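Ent-copalyl diphosphate synthase (PDB 5BP8) belongs to the class II terpene cyclase family, is related to squalene-hopene cyclase, and is a largely alpha-helical bacterial protein. Local coordinates at residues 191-194 with 195-199; 239-242 with 243-247; 332-336 with 337-341; 367-370 with 371-374; 435-438 with 439-443. All coordinates share one frame; numbering follows the deposited sequence.

Interaction 1 of 5, residues 191-194 with 195-199; sequences HTLE and AVTRD
L193 and T197, four residues apart, lie side by side and point the same way, with L193 CD1 3.9 Å from T197 CG2. Among the backbone hydrogen bonds, L193 O takes two donors, V196 N at 2.9 Å and T197 N at 3.0 Å. A195 N gives to T192 O at 3.0 Å. The CA of E194 adds a C-H...O contact to T197 O at 3.3 Å, and a water bridges the carbonyl oxygens of E194 and A195, its bond to A195 being weak.

Of the polar side chains, T192 brings a buried hydroxyl, OG1, to 3.7 Å from the methyl A195 CB, and it has no polar partner in the model. T197 turns OG1 anti to its N (chi1 -178°), where it accepts from D199 N at 3.1 Å, an ST turn just after the helical residues. E194 CG sits between N and the carbonyl carbon (chi1 82°), and the bend at chi2 (-80°) turns the carboxylate toward Y32 and K498. The R198 guanidinium forms salt bridges to E80 of helix 72-86 and D137 of helix 127-144.

Helix 221-228 packs on L193 and E194, and helix 31-40 on E194 and R198. Helix 127-144 lies on T192 and A195, where the small methyl of A195 suits the close approach to F129.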
loop_
_atom_site.group_PDB
_atom_site.type_symbol
_atom_site.label_atom_id
_atom_site.label_comp_id
_atom_site.label_asym_id
_atom_site.label_seq_id
_atom_site.Cartn_x
_atom_site.Cartn_y
_atom_site.Cartn_z
ATOM N N HIS A 191 -11.237 7.580 0.149
ATOM C CA HIS A 191 -9.788 7.658 0.053
ATOM C C HIS A 191 -9.317 8.400 -1.208
ATOM O O HIS A 191 -8.177 8.908 -1.227
ATOM C CB HIS A 191 -9.212 6.238 0.047
ATOM C CG HIS A 191 -7.732 6.197 0.212
ATOM N ND1 HIS A 191 -7.114 6.475 1.405
ATOM C CD2 HIS A 191 -6.737 5.930 -0.670
ATOM C CE1 HIS A 191 -5.805 6.388 1.259
ATOM N NE2 HIS A 191 -5.551 6.056 0.007
ATOM N N THR A 192 -10.182 8.468 -2.237
ATOM C CA THR A 192 -9.846 9.079 -3.517
ATOM C C THR A 192 -10.708 10.325 -3.831
ATOM O O THR A 192 -10.845 10.759 -4.987
ATOM C CB THR A 192 -9.826 8.030 -4.651
ATOM O OG1 THR A 192 -9.286 8.609 -5.859
ATOM C CG2 THR A 192 -11.115 7.482 -4.934
ATOM N N LEU A 193 -11.226 10.941 -2.778
ATOM C CA LEU A 193 -12.117 12.081 -2.937
ATOM C C LEU A 193 -11.512 13.177 -3.839
ATOM O O LEU A 193 -12.231 13.799 -4.616
ATOM C CB LEU A 193 -12.488 12.680 -1.583
ATOM C CG LEU A 193 -13.337 13.966 -1.564
ATOM C CD1 LEU A 193 -14.695 13.739 -2.212
ATOM C CD2 LEU A 193 -13.513 14.465 -0.129
ATOM N N GLU A 194 -10.210 13.393 -3.732
ATOM C CA GLU A 194 -9.545 14.518 -4.457
ATOM C C GLU A 194 -9.594 14.360 -5.964
ATOM O O GLU A 194 -9.403 15.314 -6.709
ATOM C CB GLU A 194 -8.089 14.700 -3.971
ATOM C CG GLU A 194 -7.045 13.768 -4.592
ATOM C CD GLU A 194 -7.004 12.366 -3.995
ATOM O OE1 GLU A 194 -7.873 12.022 -3.141
ATOM O OE2 GLU A 194 -6.070 11.608 -4.375
ATOM N N ALA A 195 -9.803 13.131 -6.432
ATOM C CA ALA A 195 -10.002 12.886 -7.851
ATOM C C ALA A 195 -11.384 13.328 -8.310
ATOM O O ALA A 195 -11.548 13.733 -9.452
ATOM C CB ALA A 195 -9.828 11.421 -8.160
ATOM N N VAL A 196 -12.356 13.230 -7.414
ATOM C CA VAL A 196 -13.716 13.608 -7.681
ATOM C C VAL A 196 -13.860 15.128 -7.657
ATOM O O VAL A 196 -14.511 15.698 -8.540
ATOM C CB VAL A 196 -14.665 12.940 -6.667
ATOM C CG1 VAL A 196 -16.100 13.320 -6.939
ATOM C CG2 VAL A 196 -14.499 11.419 -6.713
ATOM N N THR A 197 -13.228 15.775 -6.688
ATOM C CA THR A 197 -13.317 17.204 -6.523
ATOM C C THR A 197 -12.099 17.738 -5.817
ATOM O O THR A 197 -11.580 17.075 -4.935
ATOM C CB THR A 197 -14.584 17.628 -5.719
ATOM O OG1 THR A 197 -14.641 19.072 -5.626
ATOM C CG2 THR A 197 -14.594 17.041 -4.330
ATOM N N ARG A 198 -11.660 18.936 -6.210
ATOM C CA ARG A 198 -10.554 19.606 -5.548
ATOM C C ARG A 198 -10.981 20.259 -4.253
ATOM O O ARG A 198 -10.133 20.586 -3.420
ATOM C CB ARG A 198 -9.959 20.697 -6.459
ATOM C CG ARG A 198 -9.353 20.142 -7.726
ATOM C CD ARG A 198 -8.837 21.273 -8.586
ATOM N NE ARG A 198 -7.745 21.954 -7.917
ATOM C CZ ARG A 198 -6.452 21.698 -8.116
ATOM N NH1 ARG A 198 -6.043 20.743 -8.953
ATOM N NH2 ARG A 198 -5.553 22.393 -7.458
ATOM N N ASP A 199 -12.286 20.506 -4.119
ATOM C CA ASP A 199 -12.830 21.253 -3.003
ATOM C C ASP A 199 -14.299 20.901 -2.884
ATOM O O ASP A 199 -15.126 21.421 -3.606
ATOM C CB ASP A 199 -12.636 22.761 -3.232
ATOM C CG ASP A 199 -13.116 23.608 -2.084
ATOM O OD1 ASP A 199 -13.940 23.150 -1.269
ATOM O OD2 ASP A 199 -12.696 24.798 -2.013
HETATM O O HOH W 1 -10.764 16.564 -8.868
#

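Interaction 2 of 5, residues 239-242 with 243-247; sequences VAYL and RDVQA
Y241 and V245, one helical turn apart, lie side by side and point the same way. The methyl CG2 of V245 sits over one face of the tyrosine ring, 4.0 Å from its centroid and 20° off the normal, displaced toward the rim on the CE1 side: a CH-pi contact. Y241 sends CG anti to the backbone N (chi1 166°), and V245 CG2 lies beside its own N, which turns that methyl back along the helix toward the ring. Branching at CB lets valine set one methyl over the ring.

V239 and R243 repeat this pairing. The arginine chain is extended from CG to NE and lies along V239, whose CG1 sits 3.4 Å from R243 NE, over one face of the guanidinium. R243 has two conformers in the model, so this detail is tentative.

Beneath both pairs runs the regular alpha-helical bonding, with R243 N to V239 O at 2.9 Å and V245 N to Y241 O also at 2.9 Å.

Chemically, the side-chain contact is dispersion and CH-pi: Y241 buries its ring against helix 221-228 and uses its hydroxyl on T257 O, while at the exposed side the guanidinium end of R243, in the conformer given, lies over V239 CG1.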
loop_
_atom_site.group_PDB
_atom_site.type_symbol
_atom_site.label_atom_id
_atom_site.label_comp_id
_atom_site.label_asym_id
_atom_site.label_seq_id
_atom_site.Cartn_x
_atom_site.Cartn_y
_atom_site.Cartn_z
ATOM N N VAL A 239 -7.617 19.703 9.807
ATOM C CA VAL A 239 -6.425 20.518 9.775
ATOM C C VAL A 239 -5.351 19.959 10.700
ATOM O O VAL A 239 -4.183 19.921 10.324
ATOM C CB VAL A 239 -6.738 22.001 10.099
ATOM C CG1 VAL A 239 -5.452 22.790 10.265
ATOM C CG2 VAL A 239 -7.571 22.603 8.980
ATOM N N ALA A 240 -5.737 19.493 11.895
ATOM C CA ALA A 240 -4.795 18.919 12.830
ATOM C C ALA A 240 -4.204 17.622 12.277
ATOM O O ALA A 240 -3.006 17.342 12.455
ATOM C CB ALA A 240 -5.474 18.635 14.163
ATOM N N TYR A 241 -5.042 16.816 11.625
ATOM C CA TYR A 241 -4.524 15.595 10.983
ATOM C C TYR A 241 -3.448 15.936 9.947
ATOM O O TYR A 241 -2.342 15.384 10.003
ATOM C CB TYR A 241 -5.671 14.846 10.359
ATOM C CG TYR A 241 -5.314 13.752 9.381
ATOM C CD1 TYR A 241 -4.901 12.502 9.812
ATOM C CD2 TYR A 241 -5.479 13.963 8.005
ATOM C CE1 TYR A 241 -4.595 11.476 8.880
ATOM C CE2 TYR A 241 -5.211 12.960 7.095
ATOM C CZ TYR A 241 -4.774 11.737 7.522
ATOM O OH TYR A 241 -4.555 10.767 6.572
ATOM N N LEU A 242 -3.746 16.860 9.032
ATOM C CA LEU A 242 -2.769 17.259 8.003
ATOM C C LEU A 242 -1.493 17.809 8.634
ATOM O O LEU A 242 -0.374 17.449 8.213
ATOM C CB LEU A 242 -3.373 18.262 7.020
ATOM C CG LEU A 242 -4.414 17.663 6.087
ATOM C CD1 LEU A 242 -4.986 18.725 5.160
ATOM C CD2 LEU A 242 -3.809 16.521 5.278
ATOM N N ARG A 243 -1.645 18.666 9.655
ATOM C CA ARG A 243 -0.475 19.195 10.358
ATOM C C ARG A 243 0.362 18.087 10.982
ATOM O O ARG A 243 1.587 18.081 10.848
ATOM C CB ARG A 243 -0.889 20.235 11.408
ATOM C CG ARG A 243 -1.429 21.510 10.770
ATOM C CD ARG A 243 -2.100 22.443 11.777
ATOM N NE ARG A 243 -2.341 23.777 11.223
ATOM C CZ ARG A 243 -3.023 24.754 11.828
ATOM N NH1 ARG A 243 -3.557 24.586 13.037
ATOM N NH2 ARG A 243 -3.177 25.916 11.215
ATOM N N ASP A 244 -0.292 17.164 11.668
ATOM C CA ASP A 244 0.429 16.063 12.331
ATOM C C ASP A 244 1.173 15.198 11.329
ATOM O O ASP A 244 2.327 14.815 11.543
ATOM C CB ASP A 244 -0.514 15.188 13.130
ATOM C CG ASP A 244 -0.988 15.838 14.431
ATOM O OD1 ASP A 244 -0.334 16.803 14.910
ATOM O OD2 ASP A 244 -2.021 15.375 14.956
ATOM N N VAL A 245 0.500 14.869 10.235
ATOM C CA VAL A 245 1.090 13.956 9.263
ATOM C C VAL A 245 2.326 14.581 8.620
ATOM O O VAL A 245 3.396 13.957 8.569
ATOM C CB VAL A 245 0.055 13.537 8.207
ATOM C CG1 VAL A 245 0.710 12.767 7.069
ATOM C CG2 VAL A 245 -1.056 12.717 8.836
ATOM N N GLN A 246 2.220 15.828 8.175
ATOM C CA GLN A 246 3.342 16.464 7.495
ATOM C C GLN A 246 4.520 16.669 8.468
ATOM O O GLN A 246 5.706 16.481 8.090
ATOM C CB GLN A 246 2.915 17.760 6.771
ATOM C CG GLN A 246 2.655 18.979 7.641
ATOM C CD GLN A 246 3.930 19.663 8.098
ATOM O OE1 GLN A 246 4.942 19.679 7.399
ATOM N NE2 GLN A 246 3.877 20.261 9.280
ATOM N N ALA A 247 4.192 17.006 9.722
ATOM C CA ALA A 247 5.203 17.248 10.744
ATOM C C ALA A 247 6.026 16.013 11.019
ATOM O O ALA A 247 7.248 16.090 11.224
ATOM C CB ALA A 247 4.549 17.751 12.025
#

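Interaction 3 of 5, residues 332-336 with 337-341; sequences FRRDG and YFSCF
The backbones of 332-336 and 337-341 double back on each other, 153° apart, in a tight hairpin-like turn with a single bridge, R333 to F338. S339 N gives to F332 O at 2.8 Å, and R334 N gives to Y337 O at 2.9 Å. G336 has phi 103°, a backbone shape in which a beta carbon would press on the preceding carbonyl oxygen.

Two CH-pi contacts flank the turn. R334 CB lies over a face of the Y337 ring, 4.0 Å from its centroid, and R333 CA over a face of F338, also at 4.0 Å. R334 bends at chi2 (-67°), which swings its guanidinium back over S339 OG, and NH1 gives to R333 O at 2.7 Å. S339 OG in turn donates to F341 O at 2.8 Å.

The arginines thus serve two purposes: carbon atoms of both residues, CA of R333 and CB of R334, lie over aromatic rings, while their nitrogens bind oxygens, R333 pairing with E376 on helix 370-386 and R334 hydrogen-bonding to the carbonyls of R333, H331 and G342.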
loop_
_atom_site.group_PDB
_atom_site.type_symbol
_atom_site.label_atom_id
_atom_site.label_comp_id
_atom_site.label_asym_id
_atom_site.label_seq_id
_atom_site.Cartn_x
_atom_site.Cartn_y
_atom_site.Cartn_z
ATOM N N PHE A 332 -18.054 -12.315 2.854
ATOM C CA PHE A 332 -17.232 -12.153 1.649
ATOM C C PHE A 332 -17.126 -13.446 0.822
ATOM O O PHE A 332 -16.361 -13.506 -0.171
ATOM C CB PHE A 332 -15.823 -11.702 2.059
ATOM C CG PHE A 332 -15.790 -10.410 2.810
ATOM C CD1 PHE A 332 -15.651 -9.199 2.137
ATOM C CD2 PHE A 332 -15.874 -10.395 4.192
ATOM C CE1 PHE A 332 -15.606 -8.001 2.834
ATOM C CE2 PHE A 332 -15.830 -9.199 4.902
ATOM C CZ PHE A 332 -15.704 -8.004 4.222
ATOM N N ARG A 333 -17.878 -14.485 1.201
ATOM C CA ARG A 333 -17.855 -15.735 0.444
ATOM C C ARG A 333 -18.493 -15.522 -0.921
ATOM O O ARG A 333 -19.548 -14.912 -1.025
ATOM C CB ARG A 333 -18.583 -16.857 1.211
ATOM C CG ARG A 333 -18.478 -18.229 0.544
ATOM C CD ARG A 333 -19.739 -19.061 0.755
ATOM N NE ARG A 333 -19.835 -19.604 2.113
ATOM C CZ ARG A 333 -20.768 -19.289 3.022
ATOM N NH1 ARG A 333 -21.740 -18.412 2.763
ATOM N NH2 ARG A 333 -20.728 -19.869 4.217
ATOM N N ARG A 334 -17.845 -16.026 -1.967
ATOM C CA ARG A 334 -18.376 -15.970 -3.320
ATOM C C ARG A 334 -18.319 -17.385 -3.889
ATOM O O ARG A 334 -18.028 -18.338 -3.151
ATOM C CB ARG A 334 -17.566 -14.985 -4.173
ATOM C CG ARG A 334 -17.517 -13.565 -3.581
ATOM C CD ARG A 334 -18.902 -12.910 -3.605
ATOM N NE ARG A 334 -18.932 -11.568 -3.033
ATOM C CZ ARG A 334 -19.347 -11.260 -1.803
ATOM N NH1 ARG A 334 -19.770 -12.187 -0.956
ATOM N NH2 ARG A 334 -19.318 -9.999 -1.399
ATOM N N ASP A 335 -18.594 -17.522 -5.182
ATOM C CA ASP A 335 -18.588 -18.842 -5.850
ATOM C C ASP A 335 -17.174 -19.315 -6.218
ATOM O O ASP A 335 -16.649 -18.988 -7.264
ATOM C CB ASP A 335 -19.467 -18.807 -7.100
ATOM C CG ASP A 335 -19.701 -20.196 -7.701
ATOM O OD1 ASP A 335 -19.555 -21.211 -6.988
ATOM O OD2 ASP A 335 -20.037 -20.265 -8.895
ATOM N N GLY A 336 -16.585 -20.100 -5.329
ATOM C CA GLY A 336 -15.260 -20.703 -5.513
ATOM C C GLY A 336 -14.108 -20.045 -4.757
ATOM O O GLY A 336 -12.988 -20.559 -4.757
ATOM N N TYR A 337 -14.382 -18.919 -4.097
ATOM C CA TYR A 337 -13.319 -18.082 -3.514
ATOM C C TYR A 337 -13.969 -16.989 -2.663
ATOM O O TYR A 337 -15.182 -16.905 -2.594
ATOM C CB TYR A 337 -12.468 -17.457 -4.645
ATOM C CG TYR A 337 -13.203 -16.358 -5.352
ATOM C CD1 TYR A 337 -14.212 -16.647 -6.257
ATOM C CD2 TYR A 337 -12.950 -15.014 -5.057
ATOM C CE1 TYR A 337 -14.945 -15.637 -6.854
ATOM C CE2 TYR A 337 -13.682 -14.002 -5.649
ATOM C CZ TYR A 337 -14.672 -14.320 -6.553
ATOM O OH TYR A 337 -15.411 -13.335 -7.162
ATOM N N PHE A 338 -13.151 -16.136 -2.037
ATOM C CA PHE A 338 -13.650 -15.035 -1.233
ATOM C C PHE A 338 -13.273 -13.705 -1.851
ATOM O O PHE A 338 -12.155 -13.559 -2.353
ATOM C CB PHE A 338 -13.067 -15.103 0.180
ATOM C CG PHE A 338 -13.736 -16.123 1.063
ATOM C CD1 PHE A 338 -13.554 -17.496 0.830
ATOM C CD2 PHE A 338 -14.533 -15.724 2.114
ATOM C CE1 PHE A 338 -14.177 -18.430 1.635
ATOM C CE2 PHE A 338 -15.174 -16.662 2.916
ATOM C CZ PHE A 338 -14.992 -18.009 2.673
ATOM N N SER A 339 -14.180 -12.742 -1.804
ATOM C CA SER A 339 -13.836 -11.384 -2.240
ATOM C C SER A 339 -13.122 -10.641 -1.115
ATOM O O SER A 339 -13.203 -11.035 0.043
ATOM C CB SER A 339 -15.065 -10.590 -2.652
ATOM O OG SER A 339 -15.913 -10.396 -1.536
ATOM N N CYS A 340 -12.428 -9.558 -1.469
ATOM C CA CYS A 340 -11.689 -8.765 -0.479
ATOM C C CYS A 340 -12.571 -7.637 0.047
ATOM O O CYS A 340 -12.735 -7.447 1.272
ATOM C CB CYS A 340 -10.388 -8.208 -1.075
ATOM S SG CYS A 340 -9.378 -7.356 0.173
ATOM N N PHE A 341 -13.189 -6.916 -0.885
ATOM C CA PHE A 341 -14.246 -5.975 -0.546
ATOM C C PHE A 341 -15.558 -6.598 -0.984
ATOM O O PHE A 341 -15.584 -7.661 -1.636
ATOM C CB PHE A 341 -13.988 -4.608 -1.174
ATOM C CG PHE A 341 -12.898 -3.839 -0.497
ATOM C CD1 PHE A 341 -11.558 -4.048 -0.834
ATOM C CD2 PHE A 341 -13.190 -2.914 0.496
ATOM C CE1 PHE A 341 -10.553 -3.351 -0.197
ATOM C CE2 PHE A 341 -12.182 -2.220 1.138
ATOM C CZ PHE A 341 -10.865 -2.414 0.780
#

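Interaction 4 of 5, residues 367-370 with 371-374; sequences PDDA and GRYG
D369 and Y373 meet through D369 CB, which lies 4.0 Å from Y373 CE2, near the start of helix 370-386. Closer still, R372 CB lies 3.2 Å from D369 O. The backbone here is only loosely bonded: D369 O accepts weakly from R372 N at 2.9 Å and from Y373 N at 3.4 Å, and A370 O weakly from G374 N. D369 occupies the N-cap position, yet its carboxylate makes no capping bond. Waters stand in instead: one donates to D368 O at 2.8 Å and accepts weakly from R372 N, and a second accepts from G371 N at 3.1 Å.

R372 turns CG anti to its N (chi1 -155°) and stretches to NE; its CB sits over one face of the Y373 ring. Salt bridges and hydrogen bonds further out position these side chains. D369 pairs with R325 and hydrogen-bonds to H362, which probably draws it away from the helix end; R372 NH2 forms a salt bridge to D327, and Y373 OH a hydrogen bond to the same residue. Small A370 and G371 suit the exposed first turn.

Y373 lies against L359 and V363 of helix 349-365, with the H362 ring nearly perpendicular to its own, so this surface corner joins the start of helix 370-386 to helix 349-365 and the 325-330 loop.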
loop_
_atom_site.group_PDB
_atom_site.type_symbol
_atom_site.label_atom_id
_atom_site.label_comp_id
_atom_site.label_asym_id
_atom_site.label_seq_id
_atom_site.Cartn_x
_atom_site.Cartn_y
_atom_site.Cartn_z
ATOM N N PRO A 367 -11.346 -27.322 17.298
ATOM C CA PRO A 367 -11.700 -28.468 16.459
ATOM C C PRO A 367 -13.202 -28.705 16.321
ATOM O O PRO A 367 -13.623 -29.233 15.311
ATOM C CB PRO A 367 -11.014 -29.665 17.139
ATOM C CG PRO A 367 -10.094 -29.108 18.163
ATOM C CD PRO A 367 -10.479 -27.681 18.433
ATOM N N ASP A 368 -14.004 -28.311 17.312
ATOM C CA ASP A 368 -15.475 -28.417 17.217
ATOM C C ASP A 368 -16.084 -27.589 16.072
ATOM O O ASP A 368 -17.213 -27.866 15.626
ATOM C CB ASP A 368 -16.153 -28.032 18.561
ATOM C CG ASP A 368 -15.896 -29.061 19.687
ATOM O OD1 ASP A 368 -15.327 -30.130 19.429
ATOM O OD2 ASP A 368 -16.257 -28.788 20.849
ATOM N N ASP A 369 -15.358 -26.561 15.606
ATOM C CA ASP A 369 -15.817 -25.755 14.468
ATOM C C ASP A 369 -15.347 -26.267 13.115
ATOM O O ASP A 369 -15.597 -25.613 12.101
ATOM C CB ASP A 369 -15.391 -24.279 14.650
ATOM C CG ASP A 369 -16.187 -23.580 15.722
ATOM O OD1 ASP A 369 -17.128 -24.211 16.248
ATOM O OD2 ASP A 369 -15.905 -22.395 16.049
ATOM N N ALA A 370 -14.710 -27.443 13.072
ATOM C CA ALA A 370 -14.188 -27.970 11.814
ATOM C C ALA A 370 -15.250 -28.082 10.717
ATOM O O ALA A 370 -14.954 -27.839 9.550
ATOM C CB ALA A 370 -13.480 -29.310 12.016
ATOM N N GLY A 371 -16.487 -28.418 11.084
ATOM C CA GLY A 371 -17.572 -28.487 10.098
ATOM C C GLY A 371 -18.047 -27.124 9.635
ATOM O O GLY A 371 -18.474 -26.954 8.496
ATOM N N ARG A 372 -17.979 -26.144 10.524
ATOM C CA ARG A 372 -18.424 -24.799 10.217
ATOM C C ARG A 372 -17.643 -24.181 9.025
ATOM O O ARG A 372 -18.224 -23.475 8.198
ATOM C CB ARG A 372 -18.237 -23.936 11.454
ATOM C CG ARG A 372 -19.142 -22.735 11.552
ATOM C CD ARG A 372 -19.047 -22.197 12.969
ATOM N NE ARG A 372 -19.698 -20.909 13.112
ATOM C CZ ARG A 372 -21.013 -20.718 13.211
ATOM N NH1 ARG A 372 -21.871 -21.742 13.174
ATOM N NH2 ARG A 372 -21.477 -19.478 13.340
ATOM N N TYR A 373 -16.340 -24.466 8.937
ATOM C CA TYR A 373 -15.472 -23.804 7.933
ATOM C C TYR A 373 -14.702 -24.765 7.030
ATOM O O TYR A 373 -14.025 -24.349 6.075
ATOM C CB TYR A 373 -14.491 -22.869 8.646
ATOM C CG TYR A 373 -15.148 -21.952 9.653
ATOM C CD1 TYR A 373 -15.983 -20.916 9.245
ATOM C CD2 TYR A 373 -14.945 -22.128 11.020
ATOM C CE1 TYR A 373 -16.594 -20.083 10.173
ATOM C CE2 TYR A 373 -15.539 -21.298 11.943
ATOM C CZ TYR A 373 -16.360 -20.276 11.513
ATOM O OH TYR A 373 -16.962 -19.473 12.461
ATOM N N GLY A 374 -14.832 -26.067 7.303
ATOM C CA GLY A 374 -13.994 -27.078 6.681
ATOM C C GLY A 374 -14.071 -27.010 5.186
ATOM O O GLY A 374 -13.041 -27.012 4.516
HETATM O O HOH W 2 -18.709 -27.359 13.319
HETATM O O HOH W 3 -17.114 -30.410 13.374
#

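Interaction 5 of 5, residues 435-438 with 439-443; sequences TQRA and DGSWG. With SO4 (sulfate ion), chain F.
Residues 436-442, QRADGSW, fit the QW motif known from squalene-hopene cyclase relatives, a loop closed by a glutamine lying on a tryptophan. The Q436 amide is stacked over the W442 ring, the planes 13° apart, and Q436 CA makes a CH-pi contact 3.7 Å from the centroid of the five-membered ring. Q436 CG is anti to N (chi1 -169°) and the chain runs on extended, so NE2 can give a nearly straight bond (172°) to G440 O at 2.8 Å; OE1 goes to S474.

Between them lies a type I turn, R437 to G440, with G440 N bonded to R437 O; G440 takes the positive phi that glycine tolerates easily. D439 OD1 accepts from S441 N at 3.0 Å, an Asx turn, and from S441 OG at 2.7 Å. R437 grips G443 O side-on with NE (3.1 Å) and NH2 (2.8 Å), while NH1 bonds a sulfate oxygen at 2.9 Å. A438 N also binds this ion, probably from the crystallisation liquor.

W442 NE1 bonds A432 O, tying the loop to helix 422-435, and its ring packs on helix 449-461. Such Gln-Trp turns between successive helices are typical of the QW repeats of this cyclase family.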
loop_
_atom_site.group_PDB
_atom_site.type_symbol
_atom_site.label_atom_id
_atom_site.label_comp_id
_atom_site.label_asym_id
_atom_site.label_seq_id
_atom_site.Cartn_x
_atom_site.Cartn_y
_atom_site.Cartn_z
ATOM N N THR A 435 14.863 -17.425 -9.187
ATOM C CA THR A 435 14.788 -15.960 -9.316
ATOM C C THR A 435 15.732 -15.198 -8.399
ATOM O O THR A 435 15.795 -13.957 -8.460
ATOM C CB THR A 435 13.361 -15.463 -9.030
ATOM O OG1 THR A 435 12.924 -15.931 -7.754
ATOM C CG2 THR A 435 12.391 -15.906 -10.119
ATOM N N GLN A 436 16.464 -15.914 -7.544
ATOM C CA GLN A 436 17.393 -15.253 -6.634
ATOM C C GLN A 436 18.474 -14.484 -7.400
ATOM O O GLN A 436 18.996 -14.970 -8.391
ATOM C CB GLN A 436 18.020 -16.265 -5.673
ATOM C CG GLN A 436 18.782 -15.627 -4.541
ATOM C CD GLN A 436 19.237 -16.624 -3.507
ATOM O OE1 GLN A 436 19.363 -17.832 -3.780
ATOM N NE2 GLN A 436 19.452 -16.135 -2.295
ATOM N N ARG A 437 18.760 -13.259 -6.960
ATOM C CA ARG A 437 19.778 -12.434 -7.589
ATOM C C ARG A 437 21.165 -12.891 -7.147
ATOM O O ARG A 437 21.311 -13.613 -6.162
ATOM C CB ARG A 437 19.573 -10.948 -7.278
ATOM C CG ARG A 437 18.278 -10.418 -7.868
ATOM C CD ARG A 437 17.919 -9.034 -7.350
ATOM N NE ARG A 437 16.770 -8.486 -8.073
ATOM C CZ ARG A 437 16.841 -7.819 -9.225
ATOM N NH1 ARG A 437 18.034 -7.567 -9.819
ATOM N NH2 ARG A 437 15.717 -7.375 -9.788
ATOM N N ALA A 438 22.188 -12.447 -7.887
ATOM C CA ALA A 438 23.564 -12.944 -7.673
ATOM C C ALA A 438 24.088 -12.618 -6.291
ATOM O O ALA A 438 24.890 -13.369 -5.759
ATOM C CB ALA A 438 24.509 -12.363 -8.719
ATOM N N ASP A 439 23.646 -11.499 -5.715
ATOM C CA ASP A 439 24.070 -11.112 -4.362
ATOM C C ASP A 439 23.251 -11.769 -3.217
ATOM O O ASP A 439 23.435 -11.445 -2.046
ATOM C CB ASP A 439 24.075 -9.596 -4.233
ATOM C CG ASP A 439 22.668 -8.991 -4.264
ATOM O OD1 ASP A 439 21.694 -9.730 -4.493
ATOM O OD2 ASP A 439 22.544 -7.774 -4.057
ATOM N N GLY A 440 22.361 -12.698 -3.561
ATOM C CA GLY A 440 21.550 -13.386 -2.567
ATOM C C GLY A 440 20.189 -12.765 -2.305
ATOM O O GLY A 440 19.343 -13.385 -1.646
ATOM N N SER A 441 19.977 -11.539 -2.785
ATOM C CA SER A 441 18.702 -10.859 -2.613
ATOM C C SER A 441 17.653 -11.320 -3.609
ATOM O O SER A 441 17.921 -12.075 -4.532
ATOM C CB SER A 441 18.895 -9.350 -2.748
ATOM O OG SER A 441 19.126 -8.987 -4.114
ATOM N N TRP A 442 16.417 -10.874 -3.388
ATOM C CA TRP A 442 15.376 -10.992 -4.385
ATOM C C TRP A 442 14.698 -9.642 -4.495
ATOM O O TRP A 442 14.676 -8.862 -3.534
ATOM C CB TRP A 442 14.299 -11.983 -3.983
ATOM C CG TRP A 442 14.569 -13.475 -4.124
ATOM C CD1 TRP A 442 14.170 -14.289 -5.141
ATOM C CD2 TRP A 442 15.211 -14.313 -3.166
ATOM N NE1 TRP A 442 14.511 -15.604 -4.871
ATOM C CE2 TRP A 442 15.154 -15.642 -3.661
ATOM C CE3 TRP A 442 15.787 -14.080 -1.913
ATOM C CZ2 TRP A 442 15.680 -16.713 -2.967
ATOM C CZ3 TRP A 442 16.309 -15.160 -1.219
ATOM C CH2 TRP A 442 16.261 -16.460 -1.760
ATOM N N GLY A 443 14.125 -9.390 -5.665
ATOM C CA GLY A 443 13.210 -8.301 -5.832
ATOM C C GLY A 443 12.884 -8.026 -7.280
ATOM O O GLY A 443 13.653 -8.395 -8.178
HETATM S S SO4 F . 21.945 -9.271 -9.636
HETATM O O1 SO4 F . 21.620 -10.631 -10.200
HETATM O O2 SO4 F . 22.593 -9.371 -8.257
HETATM O O3 SO4 F . 20.759 -8.377 -9.537
HETATM O O4 SO4 F . 22.957 -8.615 -10.503
HETATM O O HOH W 4 14.694 -11.543 -7.776
#

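In the fold
From the N terminus the five contacts come in series, none nesting in or crossing another, and each is local. Interaction 1 forms the short helix 193-196, and interaction 2 is a stretch of helix 237-249; their centres are about 18 Å apart, and both lean on helix 221-228. Interaction 3 closes a hairpin-like turn within the connection between helices 307-319 and 349-365. Interaction 4 begins helix 370-386, its centre about 19 Å from that of interaction 3, and a salt bridge from the loop ties that turn to the same helix. Interaction 5 closes a turn in the connection between helices 422-435 and 449-461, across the chain's centre from interactions 1 and 2.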